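Local coordinates for putative uncharacterized protein (Coprinopsis cinerea, PDB 3W9A) that probably hydrolyses beta-glucan chains as the beta-jelly-roll catalytic domain of a glycoside hydrolase family 131 enzyme, at residues P134-W139 with S148-A153; N106-T111 with E213-S218; K168-W173 with Q186-N191; Y96-K101 with F159-D164. All coordinates share one frame; numbering follows the deposited sequence.

Contact 1. Residues P134-W139 with S148-A153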
loop_
_atom_site.group_PDB
_atom_site.type_symbol
_atom_site.label_atom_id
_atom_site.label_comp_id
_atom_site.label_asym_id
_atom_site.label_seq_id
_atom_site.Cartn_x
_atom_site.Cartn_y
_atom_site.Cartn_z
ATOM N N PRO A 134 9.890 -16.837 -3.953
ATOM C CA PRO A 134 9.004 -16.390 -2.883
ATOM C C PRO A 134 9.573 -15.246 -2.024
ATOM O O PRO A 134 8.797 -14.535 -1.387
ATOM C CB PRO A 134 8.749 -17.667 -2.073
ATOM C CG PRO A 134 9.876 -18.589 -2.414
ATOM C CD PRO A 134 10.253 -18.258 -3.831
ATOM N N SER A 135 10.897 -15.053 -2.036
ATOM C CA SER A 135 11.522 -13.920 -1.332
ATOM C C SER A 135 11.524 -12.636 -2.151
ATOM O O SER A 135 12.093 -11.629 -1.726
ATOM C CB SER A 135 12.959 -14.255 -0.919
ATOM O OG SER A 135 12.942 -15.316 0.006
ATOM N N ASN A 136 10.913 -12.674 -3.330
ATOM C CA ASN A 136 10.697 -11.467 -4.102
ATOM C C ASN A 136 9.361 -10.827 -3.793
ATOM O O ASN A 136 8.364 -11.491 -3.516
ATOM C CB ASN A 136 10.764 -11.741 -5.603
ATOM C CG ASN A 136 12.184 -11.949 -6.101
ATOM O OD1 ASN A 136 13.093 -12.214 -5.332
ATOM N ND2 ASN A 136 12.370 -11.816 -7.403
ATOM N N LEU A 137 9.361 -9.511 -3.869
ATOM C CA LEU A 137 8.152 -8.728 -3.892
ATOM C C LEU A 137 7.708 -8.673 -5.359
ATOM O O LEU A 137 8.370 -8.048 -6.172
ATOM C CB LEU A 137 8.469 -7.333 -3.350
ATOM C CG LEU A 137 7.345 -6.333 -3.107
ATOM C CD1 LEU A 137 6.364 -6.850 -2.048
ATOM C CD2 LEU A 137 7.919 -4.982 -2.701
ATOM N N GLY A 138 6.608 -9.345 -5.693
ATOM C CA GLY A 138 6.067 -9.318 -7.045
ATOM C C GLY A 138 4.859 -8.420 -7.208
ATOM O O GLY A 138 4.012 -8.345 -6.319
ATOM N N TRP A 139 4.784 -7.749 -8.355
ATOM C CA TRP A 139 3.602 -6.991 -8.776
ATOM C C TRP A 139 2.823 -7.791 -9.774
ATOM O O TRP A 139 3.401 -8.383 -10.705
ATOM C CB TRP A 139 3.975 -5.665 -9.421
ATOM C CG TRP A 139 2.806 -4.866 -9.871
ATOM C CD1 TRP A 139 1.888 -4.228 -9.076
ATOM C CD2 TRP A 139 2.411 -4.610 -11.220
ATOM N NE1 TRP A 139 0.951 -3.591 -9.860
ATOM C CE2 TRP A 139 1.259 -3.802 -11.177
ATOM C CE3 TRP A 139 2.923 -4.983 -12.464
ATOM C CZ2 TRP A 139 0.604 -3.373 -12.329
ATOM C CZ3 TRP A 139 2.278 -4.541 -13.607
ATOM C CH2 TRP A 139 1.134 -3.748 -13.534
ATOM N N SER A 148 9.034 -8.329 -10.430
ATOM C CA SER A 148 9.383 -8.714 -9.079
ATOM C C SER A 148 10.808 -8.320 -8.789
ATOM O O SER A 148 11.591 -8.043 -9.703
ATOM C CB SER A 148 9.143 -10.228 -8.833
ATOM O OG SER A 148 10.147 -11.043 -9.409
ATOM N N THR A 149 11.136 -8.250 -7.513
ATOM C CA THR A 149 12.448 -7.797 -7.102
ATOM C C THR A 149 12.709 -8.383 -5.724
ATOM O O THR A 149 11.774 -8.517 -4.920
ATOM C CB THR A 149 12.548 -6.248 -7.128
ATOM O OG1 THR A 149 13.918 -5.840 -7.161
ATOM C CG2 THR A 149 11.877 -5.610 -5.927
ATOM N N PRO A 150 13.958 -8.803 -5.458
ATOM C CA PRO A 150 14.241 -9.252 -4.110
ATOM C C PRO A 150 13.779 -8.244 -3.055
ATOM O O PRO A 150 14.092 -7.070 -3.147
ATOM C CB PRO A 150 15.760 -9.390 -4.126
ATOM C CG PRO A 150 16.039 -9.892 -5.513
ATOM C CD PRO A 150 15.043 -9.172 -6.394
ATOM N N PHE A 151 13.012 -8.704 -2.071
ATOM C CA PHE A 151 12.477 -7.803 -1.046
ATOM C C PHE A 151 13.566 -7.554 0.021
ATOM O O PHE A 151 13.523 -8.088 1.130
ATOM C CB PHE A 151 11.183 -8.394 -0.452
ATOM C CG PHE A 151 10.349 -7.417 0.355
ATOM C CD1 PHE A 151 9.324 -7.888 1.168
ATOM C CD2 PHE A 151 10.557 -6.051 0.296
ATOM C CE1 PHE A 151 8.533 -7.013 1.895
ATOM C CE2 PHE A 151 9.784 -5.180 1.045
ATOM C CZ PHE A 151 8.768 -5.656 1.835
ATOM N N THR A 152 14.544 -6.725 -0.344
ATOM C CA THR A 152 15.696 -6.438 0.492
ATOM C C THR A 152 15.284 -5.663 1.740
ATOM O O THR A 152 14.560 -4.667 1.639
ATOM C CB THR A 152 16.735 -5.593 -0.269
ATOM O OG1 THR A 152 16.932 -6.122 -1.590
ATOM C CG2 THR A 152 18.056 -5.606 0.452
ATOM N N ALA A 153 15.766 -6.110 2.901
ATOM C CA ALA A 153 15.513 -5.428 4.157
ATOM C C ALA A 153 16.018 -3.989 4.102
ATOM O O ALA A 153 17.089 -3.712 3.569
ATOM C CB ALA A 153 16.162 -6.174 5.329
#

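Contact 2. Residues N106-T111 with E213-S218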
loop_
_atom_site.group_PDB
_atom_site.type_symbol
_atom_site.label_atom_id
_atom_site.label_comp_id
_atom_site.label_asym_id
_atom_site.label_seq_id
_atom_site.Cartn_x
_atom_site.Cartn_y
_atom_site.Cartn_z
ATOM N N ASN A 106 10.423 -8.523 12.858
ATOM C CA ASN A 106 9.109 -8.993 12.452
ATOM C C ASN A 106 9.015 -9.081 10.926
ATOM O O ASN A 106 8.061 -8.600 10.321
ATOM C CB ASN A 106 8.002 -8.073 13.003
ATOM C CG ASN A 106 7.903 -8.117 14.519
ATOM O OD1 ASN A 106 8.210 -9.138 15.144
ATOM N ND2 ASN A 106 7.449 -7.027 15.111
ATOM N N ALA A 107 10.034 -9.689 10.321
ATOM C CA ALA A 107 10.159 -9.742 8.877
ATOM C C ALA A 107 9.039 -10.596 8.323
ATOM O O ALA A 107 8.763 -11.649 8.864
ATOM C CB ALA A 107 11.508 -10.339 8.497
ATOM N N PRO A 108 8.360 -10.140 7.268
ATOM C CA PRO A 108 7.366 -11.014 6.668
ATOM C C PRO A 108 7.930 -12.408 6.325
ATOM O O PRO A 108 9.085 -12.519 5.925
ATOM C CB PRO A 108 6.961 -10.248 5.413
ATOM C CG PRO A 108 7.128 -8.819 5.798
ATOM C CD PRO A 108 8.318 -8.783 6.700
ATOM N N ASP A 109 7.098 -13.436 6.482
ATOM C CA ASP A 109 7.463 -14.834 6.249
ATOM C C ASP A 109 7.433 -15.184 4.760
ATOM O O ASP A 109 6.352 -15.319 4.183
ATOM C CB ASP A 109 6.483 -15.722 7.006
ATOM C CG ASP A 109 6.858 -17.184 6.988
ATOM O OD1 ASP A 109 7.635 -17.628 6.132
ATOM O OD2 ASP A 109 6.332 -17.899 7.842
ATOM N N PRO A 110 8.616 -15.377 4.141
ATOM C CA PRO A 110 8.659 -15.685 2.704
ATOM C C PRO A 110 8.124 -17.066 2.295
ATOM O O PRO A 110 8.050 -17.366 1.100
ATOM C CB PRO A 110 10.147 -15.561 2.367
ATOM C CG PRO A 110 10.858 -15.838 3.648
ATOM C CD PRO A 110 9.962 -15.352 4.745
ATOM N N THR A 111 7.759 -17.909 3.260
ATOM C CA THR A 111 7.153 -19.209 2.957
ATOM C C THR A 111 5.613 -19.140 2.832
ATOM O O THR A 111 4.989 -20.137 2.513
ATOM C CB THR A 111 7.520 -20.257 4.039
ATOM O OG1 THR A 111 6.877 -19.945 5.288
ATOM C CG2 THR A 111 9.041 -20.306 4.242
ATOM N N GLU A 213 4.203 -9.861 11.782
ATOM C CA GLU A 213 4.890 -9.207 10.677
ATOM C C GLU A 213 4.702 -7.691 10.739
ATOM O O GLU A 213 3.608 -7.217 11.053
ATOM C CB GLU A 213 4.313 -9.662 9.342
ATOM C CG GLU A 213 4.397 -11.147 9.072
ATOM C CD GLU A 213 4.091 -11.490 7.622
ATOM O OE1 GLU A 213 3.583 -10.608 6.893
ATOM O OE2 GLU A 213 4.352 -12.647 7.209
ATOM N N ASP A 214 5.763 -6.940 10.437
ATOM C CA ASP A 214 5.673 -5.494 10.235
ATOM C C ASP A 214 5.930 -5.191 8.771
ATOM O O ASP A 214 6.865 -5.721 8.162
ATOM C CB ASP A 214 6.693 -4.735 11.087
ATOM C CG ASP A 214 6.505 -4.952 12.584
ATOM O OD1 ASP A 214 5.372 -5.101 13.052
ATOM O OD2 ASP A 214 7.517 -4.959 13.290
ATOM N N TRP A 215 5.084 -4.339 8.210
ATOM C CA TRP A 215 5.298 -3.749 6.903
ATOM C C TRP A 215 5.275 -2.245 7.133
ATOM O O TRP A 215 4.531 -1.763 7.998
ATOM C CB TRP A 215 4.158 -4.147 5.958
ATOM C CG TRP A 215 4.083 -5.621 5.647
ATOM C CD1 TRP A 215 3.709 -6.630 6.492
ATOM C CD2 TRP A 215 4.353 -6.230 4.386
ATOM N NE1 TRP A 215 3.780 -7.828 5.843
ATOM C CE2 TRP A 215 4.167 -7.612 4.544
ATOM C CE3 TRP A 215 4.765 -5.740 3.149
ATOM C CZ2 TRP A 215 4.336 -8.507 3.503
ATOM C CZ3 TRP A 215 4.975 -6.645 2.115
ATOM C CH2 TRP A 215 4.751 -8.006 2.299
ATOM N N TYR A 216 6.099 -1.504 6.404
ATOM C CA TYR A 216 6.107 -0.054 6.517
ATOM C C TYR A 216 5.627 0.579 5.225
ATOM O O TYR A 216 5.990 0.148 4.123
ATOM C CB TYR A 216 7.493 0.457 6.891
ATOM C CG TYR A 216 8.050 -0.120 8.187
ATOM C CD1 TYR A 216 8.154 0.658 9.335
ATOM C CD2 TYR A 216 8.489 -1.445 8.258
ATOM C CE1 TYR A 216 8.688 0.153 10.508
ATOM C CE2 TYR A 216 8.999 -1.962 9.435
ATOM C CZ TYR A 216 9.100 -1.162 10.548
ATOM O OH TYR A 216 9.610 -1.678 11.713
ATOM N N VAL A 217 4.792 1.600 5.363
ATOM C CA VAL A 217 4.139 2.230 4.208
ATOM C C VAL A 217 4.270 3.734 4.350
ATOM O O VAL A 217 4.018 4.267 5.431
ATOM C CB VAL A 217 2.637 1.883 4.155
ATOM C CG1 VAL A 217 1.937 2.627 3.021
ATOM C CG2 VAL A 217 2.432 0.388 4.038
ATOM N N SER A 218 4.667 4.427 3.287
ATOM C CA SER A 218 4.664 5.891 3.314
ATOM C C SER A 218 4.424 6.493 1.939
ATOM O O SER A 218 4.483 5.801 0.926
ATOM C CB SER A 218 5.979 6.406 3.880
ATOM O OG SER A 218 7.036 6.061 3.021
#

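Contact 3. Residues K168-W173 with Q186-N191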
loop_
_atom_site.group_PDB
_atom_site.type_symbol
_atom_site.label_atom_id
_atom_site.label_comp_id
_atom_site.label_asym_id
_atom_site.label_seq_id
_atom_site.Cartn_x
_atom_site.Cartn_y
_atom_site.Cartn_z
ATOM N N LYS A 168 -9.201 0.185 -19.483
ATOM C CA LYS A 168 -9.172 -0.981 -18.585
ATOM C C LYS A 168 -7.810 -1.676 -18.627
ATOM O O LYS A 168 -7.697 -2.886 -18.820
ATOM C CB LYS A 168 -10.350 -1.936 -18.859
ATOM C CG LYS A 168 -11.682 -1.387 -18.352
ATOM C CD LYS A 168 -12.889 -2.095 -18.946
ATOM C CE LYS A 168 -12.978 -3.562 -18.542
ATOM N NZ LYS A 168 -13.456 -3.743 -17.143
ATOM N N THR A 169 -6.766 -0.875 -18.438
ATOM C CA THR A 169 -5.401 -1.377 -18.333
ATOM C C THR A 169 -4.662 -0.774 -17.135
ATOM O O THR A 169 -4.995 0.314 -16.651
ATOM C CB THR A 169 -4.569 -1.072 -19.591
ATOM O OG1 THR A 169 -4.364 0.347 -19.717
ATOM C CG2 THR A 169 -5.237 -1.639 -20.846
ATOM N N VAL A 170 -3.624 -1.487 -16.711
ATOM C CA VAL A 170 -2.746 -1.054 -15.630
ATOM C C VAL A 170 -1.255 -1.346 -15.936
ATOM O O VAL A 170 -0.886 -2.441 -16.369
ATOM C CB VAL A 170 -3.159 -1.692 -14.289
ATOM C CG1 VAL A 170 -3.101 -3.208 -14.353
ATOM C CG2 VAL A 170 -2.291 -1.173 -13.162
ATOM N N GLY A 171 -0.421 -0.335 -15.741
ATOM C CA GLY A 171 1.027 -0.478 -15.796
ATOM C C GLY A 171 1.629 -0.203 -14.439
ATOM O O GLY A 171 0.905 0.061 -13.458
ATOM N N LEU A 172 2.958 -0.258 -14.367
ATOM C CA LEU A 172 3.661 -0.086 -13.104
ATOM C C LEU A 172 4.858 0.863 -13.238
ATOM O O LEU A 172 5.695 0.710 -14.155
ATOM C CB LEU A 172 4.137 -1.440 -12.591
ATOM C CG LEU A 172 4.849 -1.411 -11.243
ATOM C CD1 LEU A 172 3.836 -1.108 -10.138
ATOM C CD2 LEU A 172 5.600 -2.719 -10.990
ATOM N N TRP A 173 4.927 1.844 -12.339
ATOM C CA TRP A 173 6.123 2.664 -12.177
ATOM C C TRP A 173 6.827 2.198 -10.892
ATOM O O TRP A 173 6.173 1.863 -9.904
ATOM C CB TRP A 173 5.789 4.151 -12.122
ATOM C CG TRP A 173 5.144 4.675 -13.370
ATOM C CD1 TRP A 173 3.902 4.371 -13.829
ATOM C CD2 TRP A 173 5.701 5.602 -14.309
ATOM N NE1 TRP A 173 3.647 5.046 -15.004
ATOM C CE2 TRP A 173 4.727 5.826 -15.309
ATOM C CE3 TRP A 173 6.921 6.293 -14.389
ATOM C CZ2 TRP A 173 4.947 6.676 -16.403
ATOM C CZ3 TRP A 173 7.137 7.145 -15.470
ATOM C CH2 TRP A 173 6.151 7.322 -16.470
ATOM N N GLN A 186 4.740 -1.746 -18.928
ATOM C CA GLN A 186 3.760 -1.109 -19.794
ATOM C C GLN A 186 2.403 -1.660 -19.460
ATOM O O GLN A 186 2.297 -2.781 -18.965
ATOM C CB GLN A 186 4.066 -1.396 -21.266
ATOM C CG GLN A 186 5.324 -0.733 -21.780
ATOM C CD GLN A 186 5.301 0.759 -21.571
ATOM O OE1 GLN A 186 4.345 1.434 -21.962
ATOM N NE2 GLN A 186 6.339 1.286 -20.934
ATOM N N ASN A 187 1.363 -0.891 -19.772
ATOM C CA ASN A 187 0.002 -1.239 -19.343
ATOM C C ASN A 187 -0.466 -2.554 -19.952
ATOM O O ASN A 187 -0.208 -2.823 -21.122
ATOM C CB ASN A 187 -0.988 -0.111 -19.657
ATOM C CG ASN A 187 -1.046 0.940 -18.564
ATOM O OD1 ASN A 187 -2.120 1.281 -18.067
ATOM N ND2 ASN A 187 0.096 1.438 -18.170
ATOM N N VAL A 188 -1.129 -3.370 -19.136
ATOM C CA VAL A 188 -1.651 -4.676 -19.549
ATOM C C VAL A 188 -3.133 -4.746 -19.192
ATOM O O VAL A 188 -3.568 -4.068 -18.257
ATOM C CB VAL A 188 -0.896 -5.849 -18.860
ATOM C CG1 VAL A 188 0.609 -5.727 -19.076
ATOM C CG2 VAL A 188 -1.207 -5.927 -17.371
ATOM N N PRO A 189 -3.916 -5.557 -19.924
ATOM C CA PRO A 189 -5.346 -5.592 -19.617
ATOM C C PRO A 189 -5.688 -6.129 -18.232
ATOM O O PRO A 189 -5.067 -7.068 -17.749
ATOM C CB PRO A 189 -5.921 -6.507 -20.709
ATOM C CG PRO A 189 -4.979 -6.353 -21.860
ATOM C CD PRO A 189 -3.620 -6.204 -21.222
ATOM N N ALA A 190 -6.674 -5.506 -17.599
ATOM C CA ALA A 190 -7.229 -6.018 -16.357
ATOM C C ALA A 190 -8.594 -5.414 -16.160
ATOM O O ALA A 190 -8.901 -4.357 -16.722
ATOM C CB ALA A 190 -6.323 -5.676 -15.177
ATOM N N ASN A 191 -9.413 -6.069 -15.345
ATOM C CA ASN A 191 -10.708 -5.513 -14.987
ATOM C C ASN A 191 -10.502 -4.472 -13.885
ATOM O O ASN A 191 -10.449 -4.798 -12.703
ATOM C CB ASN A 191 -11.682 -6.609 -14.565
ATOM C CG ASN A 191 -13.058 -6.059 -14.213
ATOM O OD1 ASN A 191 -13.300 -4.846 -14.260
ATOM N ND2 ASN A 191 -13.962 -6.948 -13.855
HETATM O O HOH W 1 -15.216 -3.294 -15.433
#

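Contact 4. Residues Y96-K101 with F159-D164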
loop_
_atom_site.group_PDB
_atom_site.type_symbol
_atom_site.label_atom_id
_atom_site.label_comp_id
_atom_site.label_asym_id
_atom_site.label_seq_id
_atom_site.Cartn_x
_atom_site.Cartn_y
_atom_site.Cartn_z
ATOM N N TYR A 96 -1.663 5.591 -8.572
ATOM C CA TYR A 96 -1.817 5.261 -7.169
ATOM C C TYR A 96 -0.417 5.092 -6.603
ATOM O O TYR A 96 0.249 4.080 -6.888
ATOM C CB TYR A 96 -2.603 3.965 -7.004
ATOM C CG TYR A 96 -4.109 4.043 -7.103
ATOM C CD1 TYR A 96 -4.737 4.629 -8.189
ATOM C CD2 TYR A 96 -4.915 3.494 -6.090
ATOM C CE1 TYR A 96 -6.123 4.672 -8.275
ATOM C CE2 TYR A 96 -6.288 3.528 -6.170
ATOM C CZ TYR A 96 -6.895 4.109 -7.266
ATOM O OH TYR A 96 -8.275 4.128 -7.319
ATOM N N HIS A 97 0.024 6.070 -5.823
ATOM C CA HIS A 97 1.399 6.072 -5.305
ATOM C C HIS A 97 1.490 5.496 -3.905
ATOM O O HIS A 97 0.602 5.713 -3.057
ATOM C CB HIS A 97 1.948 7.482 -5.209
ATOM C CG HIS A 97 2.241 8.129 -6.518
ATOM N ND1 HIS A 97 3.525 8.316 -6.975
ATOM C CD2 HIS A 97 1.425 8.674 -7.451
ATOM C CE1 HIS A 97 3.487 8.941 -8.139
ATOM N NE2 HIS A 97 2.226 9.159 -8.456
ATOM N N PHE A 98 2.585 4.801 -3.652
ATOM C CA PHE A 98 2.963 4.418 -2.302
ATOM C C PHE A 98 4.403 3.947 -2.309
ATOM O O PHE A 98 4.964 3.617 -3.373
ATOM C CB PHE A 98 2.077 3.295 -1.748
ATOM C CG PHE A 98 2.095 2.043 -2.574
ATOM C CD1 PHE A 98 2.911 0.969 -2.221
ATOM C CD2 PHE A 98 1.300 1.937 -3.709
ATOM C CE1 PHE A 98 2.947 -0.171 -2.996
ATOM C CE2 PHE A 98 1.336 0.793 -4.490
ATOM C CZ PHE A 98 2.153 -0.263 -4.125
ATOM N N SER A 99 4.978 3.901 -1.110
ATOM C CA SER A 99 6.294 3.328 -0.864
ATOM C C SER A 99 6.189 2.334 0.269
ATOM O O SER A 99 5.544 2.603 1.281
ATOM C CB SER A 99 7.317 4.408 -0.463
ATOM O OG SER A 99 7.352 5.471 -1.406
ATOM N N ILE A 100 6.880 1.216 0.119
ATOM C CA ILE A 100 6.801 0.139 1.062
ATOM C C ILE A 100 8.198 -0.426 1.389
ATOM O O ILE A 100 9.132 -0.386 0.569
ATOM C CB ILE A 100 5.820 -0.922 0.516
ATOM C CG1 ILE A 100 5.497 -1.983 1.562
ATOM C CG2 ILE A 100 6.350 -1.592 -0.735
ATOM C CD1 ILE A 100 4.191 -2.704 1.292
ATOM N N LYS A 101 8.354 -0.904 2.616
ATOM C CA LYS A 101 9.556 -1.645 2.987
ATOM C C LYS A 101 9.305 -2.595 4.129
ATOM O O LYS A 101 8.262 -2.538 4.806
ATOM C CB LYS A 101 10.688 -0.709 3.395
ATOM C CG LYS A 101 10.537 -0.112 4.789
ATOM C CD LYS A 101 11.882 0.171 5.433
ATOM C CE LYS A 101 11.704 0.641 6.859
ATOM N NZ LYS A 101 13.002 1.075 7.437
ATOM N N PHE A 159 6.425 2.750 -5.583
ATOM C CA PHE A 159 5.571 2.311 -6.674
ATOM C C PHE A 159 4.540 3.341 -7.039
ATOM O O PHE A 159 4.100 4.154 -6.197
ATOM C CB PHE A 159 4.817 1.048 -6.309
ATOM C CG PHE A 159 5.697 -0.142 -6.031
ATOM C CD1 PHE A 159 6.220 -0.893 -7.076
ATOM C CD2 PHE A 159 5.980 -0.524 -4.737
ATOM C CE1 PHE A 159 7.008 -2.012 -6.834
ATOM C CE2 PHE A 159 6.768 -1.632 -4.476
ATOM C CZ PHE A 159 7.275 -2.387 -5.530
ATOM N N ALA A 160 4.138 3.284 -8.300
ATOM C CA ALA A 160 2.848 3.801 -8.698
ATOM C C ALA A 160 2.164 2.852 -9.684
ATOM O O ALA A 160 2.771 2.365 -10.662
ATOM C CB ALA A 160 2.965 5.212 -9.252
ATOM N N TYR A 161 0.893 2.559 -9.396
ATOM C CA TYR A 161 0.030 1.878 -10.328
ATOM C C TYR A 161 -0.512 2.927 -11.310
ATOM O O TYR A 161 -1.165 3.884 -10.926
ATOM C CB TYR A 161 -1.137 1.187 -9.616
ATOM C CG TYR A 161 -0.801 0.176 -8.533
ATOM C CD1 TYR A 161 0.437 -0.479 -8.482
ATOM C CD2 TYR A 161 -1.746 -0.154 -7.574
ATOM C CE1 TYR A 161 0.719 -1.418 -7.499
ATOM C CE2 TYR A 161 -1.487 -1.100 -6.602
ATOM C CZ TYR A 161 -0.253 -1.731 -6.556
ATOM O OH TYR A 161 -0.008 -2.665 -5.563
ATOM N N ASP A 162 -0.207 2.738 -12.583
ATOM C CA ASP A 162 -0.627 3.620 -13.662
ATOM C C ASP A 162 -1.877 2.977 -14.214
ATOM O O ASP A 162 -1.781 2.046 -15.018
ATOM C CB ASP A 162 0.502 3.628 -14.705
ATOM C CG ASP A 162 0.196 4.462 -15.933
ATOM O OD1 ASP A 162 -0.985 4.652 -16.288
ATOM O OD2 ASP A 162 1.186 4.932 -16.545
ATOM N N ILE A 163 -3.043 3.430 -13.745
ATOM C CA ILE A 163 -4.303 2.767 -14.059
ATOM C C ILE A 163 -5.082 3.612 -15.066
ATOM O O ILE A 163 -5.353 4.796 -14.825
ATOM C CB ILE A 163 -5.163 2.506 -12.798
ATOM C CG1 ILE A 163 -4.353 1.707 -11.759
ATOM C CG2 ILE A 163 -6.418 1.736 -13.162
ATOM C CD1 ILE A 163 -5.018 1.573 -10.402
ATOM N N ASP A 164 -5.378 3.008 -16.215
ATOM C CA ASP A 164 -6.247 3.615 -17.226
ATOM C C ASP A 164 -7.606 2.961 -17.058
ATOM O O ASP A 164 -7.814 1.821 -17.483
ATOM C CB ASP A 164 -5.688 3.362 -18.623
ATOM C CG ASP A 164 -6.456 4.096 -19.716
ATOM O OD1 ASP A 164 -5.848 4.349 -20.771
ATOM O OD2 ASP A 164 -7.649 4.407 -19.541
HETATM O O HOH W 2 5.443 6.271 -5.590
#

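Contact 1. Residues P134-W139 with S148-A153
N136 carries its amide beside its own backbone N (chi1 -75°), which lays the group across the neighbouring strand and brings ND2 to S148 OG at 3.1 Å. The hydroxyl lies in the amide plane and the bond is nearly straight, 173° at the hydrogen. On its other branch, OD1 sits against P150, 3.4 Å from CA. The two strands form the open end of the antiparallel hairpin 136-141/144-150, part of one of the two sheets of the jelly roll. Here L137 and T149 form a hydrogen-bonded pair: L137 N donates to T149 O at 2.8 Å, and T149 N returns a bond to L137 O. At G138, CA packs against S148 CB, 3.7 Å away. Past P150 the strand gives way to an inverse gamma turn centred on F151, whose N still reaches S135 O at 3.1 Å. The side chains of L137 and F151 both leave with CG opposite the backbone N, and they cross at a slant, L137 CD2 lying over one face of the F151 ring toward its rim. Y128 meets that ring edge-to-face, and W139 and L137 lean inward on strand 157-164 of the other sheet.

Contact 2. Residues N106-T111 with E213-S218
N106 and D214 meet side chain to side chain where the loop 106-111 runs past the start of strand 213-224. Both hold CG beside the backbone N, and the amide and carboxylate planes stand 74° apart. N106 ND2 reaches D214 OD2 from above the carboxylate plane, at 2.8 Å, while D214 OD1 turns to T65. Behind this pair, D214 N donates to N106 O. E213 sets CG beside its own N (chi1 -59°) and then extends, carrying its carboxylate past P108 CA to the loop. There OE2 takes D109 N at 2.9 Å, again from above the plane, and OE1 takes W215 NE1 at 3.0 Å on its anti side, close to the indole plane. P108 CG rests over one face of the five-membered ring of W215, 3.7 Å from the centroid, a CH-pi contact, and P108 CA lies 3.4 Å from E213 CD. D109 OD1 closes an Asx turn, gripped from one face by T111 N and T111 OG1. An alanine in place of E213 would probably leave D109 N and the indole N-H without this acceptor and remove a salt-bridge partner of R205. With OE1 taken by W215, OE2 draws donors from the loop, through D109 N, and from R205 and H114 of the other sheet, so that one buried carboxylate ties the loop to both sheets of the jelly roll.

Contact 3. Residues K168-W173 with Q186-N191
Strands 169-176 and 182-189 form an antiparallel beta hairpin at the border of one sheet of the jelly roll, and this contact lies at its open end, on the surface of the domain. Here V170 and V188 form a hydrogen-bonded pair: V170 N donates to V188 O at 3.0 Å, and V188 N returns a bond of 2.9 Å to V170 O. The pairing is carried one step further by A190 N, which meets K168 O almost straight, 177° at the hydrogen. K168 and T169 both face D164 of the neighbouring strand 157-164, a G1 beta bulge that starts strand 169-176. On the inner side, V170 CG1, set between its backbone N and carbonyl carbon (chi1 60°), lies 4.1 Å from A190 CB, and V188 CG2 rests 3.6 Å from V170 O. W139 and A141 of the opposing sheet cover V170. G171 and N187 run close together, their CA atoms 3.8 Å apart, and N187 CB lies 3.4 Å from T169 OG1. At the outer end, K168 and N191 lie alongside each other and point the same way, the lysine chain bent at its last two torsions. A water sits at their ends; its approach to K168 NZ is doubtfully short, but it donates to N191 OD1 at 2.7 Å.

Contact 4. Residues Y96-K101 with F159-D164
Residues 96-101 and 159-164 run antiparallel, their segment axes at 165°, and two hydrogen-bonded pairs, Y96 with Y161 and F98 with F159, flank the non-hydrogen-bonded pair H97 and A160. They belong to inner strands of one sheet of the jelly roll, and the face bearing Y96, F98, F159 and Y161 packs into the core between the sheets. F98, F159 and Y161 form an aromatic cluster. F98 sets its CG between the backbone N and the carbonyl carbon (chi1 59°), which swings the ring across to the other strand. Its edge meets the face of Y161, planes at 78°, with CE2 3.6 Å from CZ of Y161. Over one face of the F98 ring, toward the rim, sits F159 CB, while F98 CE1 comes within 3.5 Å of F159 CD2, the two rings inclined to each other. I100 CG2 completes this side at the edge of the F159 ring. At the far end, I163 CD1 lies over the Y96 ring, whose hydroxyl bonds to L89 O. Y161 sends its own hydroxyl to M117 O in the opposing sheet, and a leucine here would probably leave that carbonyl without this donor and the edge of F98 without an aromatic face. On the other face of the sheet, A160 CB stands over the centre of the H97 imidazole, 3.9 Å from the centroid. H97 NE2 bonds to E223, and a water lies 3.1 Å from H97 ND1 and donates to F159 O at 2.6 Å.

Contacts 3 and 4, centres 12 Å apart, are consecutive pairings in one sheet: T169 O lies 2.8 Å from D164 N, and W173 N lies 2.8 Å from A160 O. Strand 213-224 of contact 2 flanks strand 93-101 on its other side, with Y216 N 2.9 Å from K101 O. Contact 1 belongs to the opposing sheet and touches all three others, W139 and L137 doing so across the core. Its W139 NE1 comes 3.2 Å from Y161 CE1 of contact 4 and its ring also packs on L172 of contact 3, while F151 CE1 meets W215 CZ3 of contact 2 at 3.6 Å. Contacts 2 and 3 stay apart, their nearest atoms about 12 Å from each other.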